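Local coordinates for maltose ABC transporter, periplasmic maltose-binding protein (PDB 2GHB), which probably binds maltose or related maltodextrins in the periplasm and hands them to the membrane components of an ABC importer, at residues Y106-I111 against V261-F266; A287-M292 against K306-L311. All coordinates share one frame; numbering follows the deposited sequence.

Contact 1: Y106-I111 against V261-F266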
loop_
_atom_site.group_PDB
_atom_site.type_symbol
_atom_site.label_atom_id
_atom_site.label_comp_id
_atom_site.label_asym_id
_atom_site.label_seq_id
_atom_site.Cartn_x
_atom_site.Cartn_y
_atom_site.Cartn_z
ATOM N N TYR A 106 -0.285 -8.477 -8.015
ATOM C CA TYR A 106 0.079 -9.705 -7.313
ATOM C C TYR A 106 0.438 -9.532 -5.817
ATOM O O TYR A 106 0.554 -10.545 -5.092
ATOM C CB TYR A 106 1.241 -10.381 -7.990
ATOM C CG TYR A 106 2.510 -9.581 -8.034
ATOM C CD1 TYR A 106 3.444 -9.679 -7.017
ATOM C CD2 TYR A 106 2.805 -8.768 -9.108
ATOM C CE1 TYR A 106 4.628 -8.978 -7.054
ATOM C CE2 TYR A 106 4.011 -8.030 -9.157
ATOM C CZ TYR A 106 4.905 -8.150 -8.143
ATOM O OH TYR A 106 6.094 -7.445 -8.155
ATOM N N ALA A 107 0.617 -8.288 -5.363
ATOM C CA ALA A 107 1.053 -8.012 -3.997
ATOM C C ALA A 107 0.619 -6.637 -3.558
ATOM O O ALA A 107 0.658 -5.695 -4.359
ATOM C CB ALA A 107 2.571 -8.115 -3.890
ATOM N N MET A 108 0.257 -6.533 -2.279
ATOM C CA MET A 108 -0.122 -5.282 -1.623
ATOM C C MET A 108 0.803 -5.056 -0.409
ATOM O O MET A 108 1.467 -5.978 0.079
ATOM C CB MET A 108 -1.559 -5.340 -1.112
ATOM C CG MET A 108 -2.637 -5.444 -2.145
ATOM S SD MET A 108 -4.289 -5.323 -1.465
ATOM C CE MET A 108 -4.443 -6.776 -0.432
ATOM N N GLU A 109 0.834 -3.819 0.060
ATOM C CA GLU A 109 1.657 -3.405 1.188
ATOM C C GLU A 109 0.937 -2.292 1.921
ATOM O O GLU A 109 0.678 -1.246 1.339
ATOM C CB GLU A 109 2.982 -2.863 0.688
ATOM C CG GLU A 109 4.049 -2.754 1.763
ATOM C CD GLU A 109 5.407 -2.376 1.189
ATOM O OE1 GLU A 109 5.502 -1.326 0.528
ATOM O OE2 GLU A 109 6.368 -3.147 1.375
ATOM N N ALA A 110 0.578 -2.526 3.179
ATOM C CA ALA A 110 0.072 -1.441 4.044
ATOM C C ALA A 110 0.489 -1.622 5.506
ATOM O O ALA A 110 0.937 -2.712 5.904
ATOM C CB ALA A 110 -1.417 -1.318 3.930
ATOM N N ILE A 111 0.384 -0.537 6.287
ATOM C CA ILE A 111 0.742 -0.587 7.705
ATOM C C ILE A 111 -0.442 -1.147 8.494
ATOM O O ILE A 111 -1.605 -1.135 8.033
ATOM C CB ILE A 111 1.243 0.791 8.262
ATOM C CG1 ILE A 111 0.108 1.842 8.289
ATOM C CG2 ILE A 111 2.442 1.275 7.477
ATOM C CD1 ILE A 111 0.594 3.316 8.452
ATOM N N VAL A 261 -2.218 2.188 0.648
ATOM C CA VAL A 261 -1.833 0.848 0.171
ATOM C C VAL A 261 -0.960 1.027 -1.070
ATOM O O VAL A 261 -1.298 1.794 -1.983
ATOM C CB VAL A 261 -3.061 0.024 -0.224
ATOM C CG1 VAL A 261 -2.672 -1.370 -0.773
ATOM C CG2 VAL A 261 -4.021 -0.056 0.916
ATOM N N GLY A 262 0.164 0.332 -1.082
ATOM C CA GLY A 262 1.022 0.255 -2.246
ATOM C C GLY A 262 0.860 -1.126 -2.843
ATOM O O GLY A 262 0.737 -2.126 -2.095
ATOM N N VAL A 263 0.859 -1.186 -4.178
ATOM C CA VAL A 263 0.480 -2.406 -4.912
ATOM C C VAL A 263 1.495 -2.658 -6.035
ATOM O O VAL A 263 1.948 -1.708 -6.727
ATOM C CB VAL A 263 -0.964 -2.306 -5.493
ATOM C CG1 VAL A 263 -1.421 -3.628 -6.084
ATOM C CG2 VAL A 263 -1.975 -1.912 -4.417
ATOM N N GLN A 264 1.888 -3.921 -6.181
ATOM C CA GLN A 264 2.772 -4.322 -7.242
ATOM C C GLN A 264 1.979 -5.194 -8.196
ATOM O O GLN A 264 1.091 -5.939 -7.778
ATOM C CB GLN A 264 3.983 -5.052 -6.671
ATOM C CG GLN A 264 4.896 -4.187 -5.795
ATOM C CD GLN A 264 6.080 -4.974 -5.251
ATOM O OE1 GLN A 264 5.921 -6.069 -4.712
ATOM N NE2 GLN A 264 7.293 -4.419 -5.396
ATOM N N GLY A 265 2.275 -5.092 -9.491
ATOM C CA GLY A 265 1.445 -5.741 -10.503
ATOM C C GLY A 265 2.123 -5.999 -11.835
ATOM O O GLY A 265 3.227 -5.507 -12.090
ATOM N N PHE A 266 1.463 -6.805 -12.674
ATOM C CA PHE A 266 1.932 -7.043 -14.037
ATOM C C PHE A 266 1.218 -6.112 -15.029
ATOM O O PHE A 266 0.005 -5.948 -14.970
ATOM C CB PHE A 266 1.664 -8.472 -14.460
ATOM C CG PHE A 266 2.432 -9.500 -13.690
ATOM C CD1 PHE A 266 3.638 -9.971 -14.167
ATOM C CD2 PHE A 266 1.918 -10.033 -12.510
ATOM C CE1 PHE A 266 4.332 -10.938 -13.488
ATOM C CE2 PHE A 266 2.604 -11.013 -11.822
ATOM C CZ PHE A 266 3.822 -11.459 -12.294
HETATM O O HOH W 1 7.994 -7.807 -6.172
#
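The phenol ring of Y106 lies over the backbone of Q264 and G265, with the carbonyl O of Q264 over one ring face and ring atom CE2 3.4 Å from G265 N. It gets there because CG stands between the backbone N and the carbonyl carbon (chi1 62°), which swings the ring onto the neighbouring strand. Its far end presses OH against Q264 CB at 3.5 Å, and one water joins that hydroxyl to Q264 OE1, to which it donates. A large aromatic suits this place: it fills the hollow between the Q264-G265 backbone and the F266 ring, with V60 and Q13 also against it. The F266 ring borders the tyrosine obliquely, Y106 CD2 to F266 CE2 being 3.5 Å with the planes 55° apart. On the same sheet face as Q264, A107 and G262 stay small, while E109 sets only its CB against G262 O and runs on away from the pair toward W231. On the other, apolar face M108 CB rests on V261 CG1 at 4.1 Å, and V263 borders its CG; the sulfur end of M108 bends off toward helices 89-94 and 316-327. The backbones run antiparallel. Q264 N gives A107 O a nearly straight bond of 2.8 Å, and G262 N bonds to E109 O. At the other end Q264 O receives Y106 N and, weakly, A107 N, so two residues face one: a classic beta bulge in the central sheet of a bacterial solute-binding protein.

Contact 2: A287-M292 against K306-L311; sequences AKKETM and KDVLEL
V308 makes the apolar part of this meeting of two helix starts: its CG2 sits 3.9 Å from M292 CB and 3.7 Å from the backbone O of K289. A branched valine suits the place, being short enough to let the helices approach, with K289 CA and V308 CA 6.5 Å apart. Its chi1 of 173° leaves CG2 beside the backbone N, the branch that reaches both partners, while M292, bent at chi2, turns its sulfur away from V308 toward strand 100-116. Packing is equally close where the methylene chain of K289 crosses the D307 carboxylate obliquely, CD 3.5 Å from D307 OD2; a lysine fits here because its long aliphatic stem can cover the acid. The two consecutive helices, 289-298 and 306-312, are joined by a linker whose short strand 302-303 pairs with strand 100-116, on the periphery of the solute-binding-protein fold. An aspartate suits its position because R305, in that linker, makes a salt bridge to OD2; an alanine here would probably leave R305 without its carboxylate partner and open a gap beside the K289 methylenes. Toward solvent the contact loosens. The ammonium of K289 has moved on, NZ being 5.0 Å from D307 OD2, so any attraction acts at a distance, and exposed L311 only grazes the contact, its CD1 4.5 Å from K289 CD.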
loop_
_atom_site.group_PDB
_atom_site.type_symbol
_atom_site.label_atom_id
_atom_site.label_comp_id
_atom_site.label_asym_id
_atom_site.label_seq_id
_atom_site.Cartn_x
_atom_site.Cartn_y
_atom_site.Cartn_z
ATOM N N ALA A 287 -2.684 -14.611 -13.858
ATOM C CA ALA A 287 -3.666 -14.056 -12.945
ATOM C C ALA A 287 -4.377 -15.127 -12.090
ATOM O O ALA A 287 -5.007 -14.790 -11.096
ATOM C CB ALA A 287 -4.694 -13.208 -13.706
ATOM N N LYS A 288 -4.250 -16.393 -12.490
ATOM C CA LYS A 288 -4.895 -17.527 -11.848
ATOM C C LYS A 288 -4.566 -17.672 -10.373
ATOM O O LYS A 288 -3.463 -17.385 -9.944
ATOM C CB LYS A 288 -4.477 -18.840 -12.541
ATOM C CG LYS A 288 -5.086 -19.095 -13.893
ATOM C CD LYS A 288 -6.596 -18.869 -13.881
ATOM C CE LYS A 288 -7.261 -19.087 -15.253
ATOM N NZ LYS A 288 -8.689 -18.609 -15.200
ATOM N N LYS A 289 -5.543 -18.180 -9.624
ATOM C CA LYS A 289 -5.417 -18.437 -8.201
ATOM C C LYS A 289 -4.181 -19.254 -7.890
ATOM O O LYS A 289 -3.401 -18.903 -7.023
ATOM C CB LYS A 289 -6.667 -19.166 -7.680
ATOM C CG LYS A 289 -6.571 -19.519 -6.194
ATOM C CD LYS A 289 -7.810 -20.206 -5.705
ATOM C CE LYS A 289 -7.791 -21.672 -6.047
ATOM N NZ LYS A 289 -9.142 -22.230 -5.701
ATOM N N GLU A 290 -3.988 -20.329 -8.643
ATOM C CA GLU A 290 -2.892 -21.263 -8.420
ATOM C C GLU A 290 -1.531 -20.623 -8.663
ATOM O O GLU A 290 -0.567 -20.862 -7.939
ATOM C CB GLU A 290 -3.057 -22.471 -9.367
ATOM C CG GLU A 290 -4.442 -23.076 -9.357
ATOM C CD GLU A 290 -5.356 -22.605 -10.507
ATOM O OE1 GLU A 290 -5.207 -21.473 -10.978
ATOM O OE2 GLU A 290 -6.235 -23.389 -10.923
ATOM N N THR A 291 -1.453 -19.801 -9.702
ATOM C CA THR A 291 -0.210 -19.078 -10.005
ATOM C C THR A 291 0.111 -18.024 -8.948
ATOM O O THR A 291 1.255 -17.860 -8.523
ATOM C CB THR A 291 -0.316 -18.370 -11.363
ATOM O OG1 THR A 291 -0.677 -19.326 -12.366
ATOM C CG2 THR A 291 1.024 -17.701 -11.709
ATOM N N MET A 292 -0.913 -17.281 -8.563
ATOM C CA MET A 292 -0.783 -16.244 -7.537
ATOM C C MET A 292 -0.373 -16.851 -6.181
ATOM O O MET A 292 0.370 -16.240 -5.412
ATOM C CB MET A 292 -2.089 -15.465 -7.418
ATOM C CG MET A 292 -2.340 -14.436 -8.546
ATOM S SD MET A 292 -1.162 -13.075 -8.484
ATOM C CE MET A 292 -1.464 -12.204 -10.066
ATOM N N LYS A 306 -8.330 -12.661 -2.761
ATOM C CA LYS A 306 -9.038 -13.057 -1.555
ATOM C C LYS A 306 -8.929 -14.559 -1.336
ATOM O O LYS A 306 -8.754 -15.015 -0.207
ATOM C CB LYS A 306 -10.496 -12.620 -1.650
ATOM C CG LYS A 306 -10.697 -11.100 -1.676
ATOM C CD LYS A 306 -12.128 -10.666 -1.999
ATOM C CE LYS A 306 -12.535 -10.962 -3.442
ATOM N NZ LYS A 306 -13.863 -10.314 -3.801
ATOM N N ASP A 307 -8.965 -15.328 -2.421
ATOM C CA ASP A 307 -8.893 -16.786 -2.314
ATOM C C ASP A 307 -7.462 -17.300 -2.042
ATOM O O ASP A 307 -7.293 -18.421 -1.556
ATOM C CB ASP A 307 -9.553 -17.474 -3.521
ATOM C CG ASP A 307 -9.095 -16.905 -4.851
ATOM O OD1 ASP A 307 -8.188 -16.079 -4.851
ATOM O OD2 ASP A 307 -9.656 -17.264 -5.896
ATOM N N VAL A 308 -6.450 -16.477 -2.320
ATOM C CA VAL A 308 -5.083 -16.817 -1.957
ATOM C C VAL A 308 -4.831 -16.531 -0.469
ATOM O O VAL A 308 -4.097 -17.277 0.195
ATOM C CB VAL A 308 -4.032 -16.073 -2.833
ATOM C CG1 VAL A 308 -2.611 -16.329 -2.305
ATOM C CG2 VAL A 308 -4.139 -16.526 -4.309
ATOM N N LEU A 309 -5.419 -15.445 0.042
ATOM C CA LEU A 309 -5.352 -15.179 1.467
ATOM C C LEU A 309 -5.951 -16.356 2.228
ATOM O O LEU A 309 -5.374 -16.817 3.176
ATOM C CB LEU A 309 -6.028 -13.865 1.867
ATOM C CG LEU A 309 -5.918 -13.566 3.392
ATOM C CD1 LEU A 309 -4.508 -13.349 3.856
ATOM C CD2 LEU A 309 -6.746 -12.378 3.787
ATOM N N GLU A 310 -7.094 -16.850 1.799
ATOM C CA GLU A 310 -7.691 -18.021 2.439
ATOM C C GLU A 310 -6.721 -19.194 2.529
ATOM O O GLU A 310 -6.715 -19.891 3.516
ATOM C CB GLU A 310 -8.951 -18.444 1.699
ATOM C CG GLU A 310 -10.113 -17.553 1.958
ATOM C CD GLU A 310 -10.432 -17.447 3.443
ATOM O OE1 GLU A 310 -10.282 -16.331 3.997
ATOM O OE2 GLU A 310 -10.809 -18.484 4.053
ATOM N N LEU A 311 -5.885 -19.379 1.507
ATOM C CA LEU A 311 -4.950 -20.484 1.444
ATOM C C LEU A 311 -3.703 -20.315 2.295
ATOM O O LEU A 311 -3.005 -21.291 2.545
ATOM C CB LEU A 311 -4.515 -20.727 -0.008
ATOM C CG LEU A 311 -5.563 -21.423 -0.874
ATOM C CD1 LEU A 311 -5.135 -21.426 -2.321
ATOM C CD2 LEU A 311 -5.811 -22.860 -0.379
#

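After the first strands and helices the chain lays down strand 100-116, which carries Y106-I111, then passes through 149 residues of mixed structure before V261-F266 returns antiparallel beside it and closes contact 1, a long loop at the heart of the fold. Helix 275-286 follows, and contact 2 closes a much shorter loop, 13 residues between A287-M292 and K306-L311, near the periphery. The two are in series, neither nested nor crossing, with centres about 15 Å apart. They nevertheless meet: M292 SD packs 3.6 Å from Y106 CB, so helix 289-298 rests on the central sheet in part through M292 against Y106.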